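PDB 2QGY: enolase from the environmental genome shotgun sequencing of the Sargasso Sea, which is of unknown function but belongs to the enolase superfamily and binds magnesium, probably abstracting a proton beside a carboxylate as its relatives do. Local coordinates for residues A[273-278]-A[300-305]. Residues are numbered along the deposited sequence; the frame is centred on the assembly and turned at random.
Sequences NPDISG and SPHCWN
D275 and H302 form a single parallel beta bridge between the loops that follow strands 271-272 and 298-299 of the barrel: H302 N donates to P274 O (2.9 Å) and H302 O accepts from I276 N (3.1 Å). The side chains of the bridged pair meet as well. The D275 side chain extends trans to the main-chain nitrogen (chi1 -172°), which carries its carboxylate to the imidazole edge, where H302 ND1 gives a short though bent bond of 2.6 Å to the anti lone pair of D275 OD1, carboxylate and ring planes being 64° apart. The other oxygen receives the amide of N305 on its syn side, N305 ND2 to D275 OD2 2.8 Å and almost straight at 176°, and closes an Asx turn with S277 N. W304 N adds a weak bond to OD1. Beside this polar cluster, I276 CG2 packs against C303 SG at 3.9 Å. N273 OD1 accepts from the backbone N of E252, a magnesium ligand, so the same loop runs beside the metal site. A His-Asp pair at the ends of neighbouring barrel strands recalls the catalytic dyad of mandelate racemase relatives; by that analogy the buried carboxylate would orient the imidazole through ND1, with NE2 probably directed toward the active site.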
loop_
_atom_site.group_PDB
_atom_site.type_symbol
_atom_site.label_atom_id
_atom_site.label_comp_id
_atom_site.label_asym_id
_atom_site.label_seq_id
_atom_site.Cartn_x
_atom_site.Cartn_y
_atom_site.Cartn_z
ATOM N N ASN A 273 -15.961 -5.002 -2.088
ATOM C CA ASN A 273 -16.282 -3.769 -1.379
ATOM C C ASN A 273 -15.035 -2.856 -1.234
ATOM O O ASN A 273 -14.715 -2.437 -0.146
ATOM C CB ASN A 273 -16.960 -4.066 -0.022
ATOM C CG ASN A 273 -15.997 -4.683 1.001
ATOM O OD1 ASN A 273 -15.027 -5.348 0.636
ATOM N ND2 ASN A 273 -16.234 -4.412 2.290
ATOM N N PRO A 274 -14.380 -2.501 -2.352
ATOM C CA PRO A 274 -13.281 -1.528 -2.234
ATOM C C PRO A 274 -13.892 -0.231 -1.651
ATOM O O PRO A 274 -15.092 0.061 -1.874
ATOM C CB PRO A 274 -12.848 -1.286 -3.687
ATOM C CG PRO A 274 -14.071 -1.587 -4.515
ATOM C CD PRO A 274 -14.704 -2.799 -3.760
ATOM N N ASP A 275 -13.082 0.565 -0.963
ATOM C CA ASP A 275 -13.626 1.823 -0.415
ATOM C C ASP A 275 -13.680 2.849 -1.548
ATOM O O ASP A 275 -12.799 2.913 -2.411
ATOM C CB ASP A 275 -12.764 2.344 0.738
ATOM C CG ASP A 275 -13.407 3.537 1.464
ATOM O OD1 ASP A 275 -14.088 3.328 2.492
ATOM O OD2 ASP A 275 -13.253 4.680 0.986
ATOM N N ILE A 276 -14.774 3.594 -1.577
ATOM C CA ILE A 276 -14.982 4.604 -2.610
ATOM C C ILE A 276 -13.824 5.616 -2.717
ATOM O O ILE A 276 -13.526 6.173 -3.816
ATOM C CB ILE A 276 -16.344 5.332 -2.360
ATOM C CG1 ILE A 276 -16.683 6.285 -3.524
ATOM C CG2 ILE A 276 -16.332 6.084 -0.969
ATOM C CD1 ILE A 276 -16.952 5.603 -4.901
ATOM N N SER A 277 -13.193 5.879 -1.583
ATOM C CA SER A 277 -12.156 6.887 -1.469
ATOM C C SER A 277 -10.799 6.221 -1.223
ATOM O O SER A 277 -9.824 6.874 -0.848
ATOM C CB SER A 277 -12.489 7.818 -0.325
ATOM O OG SER A 277 -13.461 8.763 -0.759
ATOM N N GLY A 278 -10.734 4.907 -1.447
ATOM C CA GLY A 278 -9.484 4.196 -1.214
ATOM C C GLY A 278 -8.992 3.366 -2.377
ATOM O O GLY A 278 -7.840 2.914 -2.364
ATOM N N SER A 300 -20.235 -3.439 -3.871
ATOM C CA SER A 300 -20.872 -2.705 -2.788
ATOM C C SER A 300 -19.768 -1.844 -2.229
ATOM O O SER A 300 -18.998 -2.296 -1.422
ATOM C CB SER A 300 -21.318 -3.681 -1.697
ATOM O OG SER A 300 -21.847 -2.974 -0.573
ATOM N N PRO A 301 -19.646 -0.594 -2.684
ATOM C CA PRO A 301 -18.521 0.174 -2.153
ATOM C C PRO A 301 -18.520 0.324 -0.630
ATOM O O PRO A 301 -19.585 0.497 0.008
ATOM C CB PRO A 301 -18.678 1.542 -2.836
ATOM C CG PRO A 301 -19.460 1.228 -4.100
ATOM C CD PRO A 301 -20.470 0.187 -3.623
ATOM N N HIS A 302 -17.324 0.255 -0.054
ATOM C CA HIS A 302 -17.153 0.415 1.364
ATOM C C HIS A 302 -17.096 1.934 1.524
ATOM O O HIS A 302 -16.657 2.632 0.623
ATOM C CB HIS A 302 -15.827 -0.263 1.742
ATOM C CG HIS A 302 -15.362 -0.048 3.159
ATOM N ND1 HIS A 302 -14.477 0.952 3.496
ATOM C CD2 HIS A 302 -15.526 -0.791 4.282
ATOM C CE1 HIS A 302 -14.158 0.855 4.777
ATOM N NE2 HIS A 302 -14.793 -0.187 5.285
ATOM N N CYS A 303 -17.595 2.449 2.633
ATOM C CA CYS A 303 -17.595 3.905 2.820
ATOM C C CYS A 303 -17.439 4.274 4.292
ATOM O O CYS A 303 -18.338 4.854 4.917
ATOM C CB CYS A 303 -18.854 4.559 2.202
ATOM S SG CYS A 303 -18.646 6.400 2.105
ATOM N N TRP A 304 -16.301 3.911 4.874
ATOM C CA TRP A 304 -16.012 4.349 6.223
ATOM C C TRP A 304 -15.258 5.679 6.087
ATOM O O TRP A 304 -14.027 5.760 6.174
ATOM C CB TRP A 304 -15.256 3.281 7.026
ATOM C CG TRP A 304 -15.088 3.641 8.478
ATOM C CD1 TRP A 304 -15.993 4.250 9.290
ATOM C CD2 TRP A 304 -13.905 3.466 9.257
ATOM N NE1 TRP A 304 -15.459 4.449 10.547
ATOM C CE2 TRP A 304 -14.185 3.955 10.559
ATOM C CE3 TRP A 304 -12.644 2.922 8.989
ATOM C CZ2 TRP A 304 -13.240 3.920 11.595
ATOM C CZ3 TRP A 304 -11.697 2.877 10.029
ATOM C CH2 TRP A 304 -12.006 3.390 11.307
ATOM N N ASN A 305 -16.041 6.720 5.850
ATOM C CA ASN A 305 -15.552 8.057 5.453
ATOM C C ASN A 305 -16.621 9.020 5.955
ATOM O O ASN A 305 -17.604 8.600 6.607
ATOM C CB ASN A 305 -15.518 8.180 3.927
ATOM C CG ASN A 305 -14.490 7.257 3.264
ATOM O OD1 ASN A 305 -13.292 7.343 3.534
ATOM N ND2 ASN A 305 -14.948 6.429 2.360
#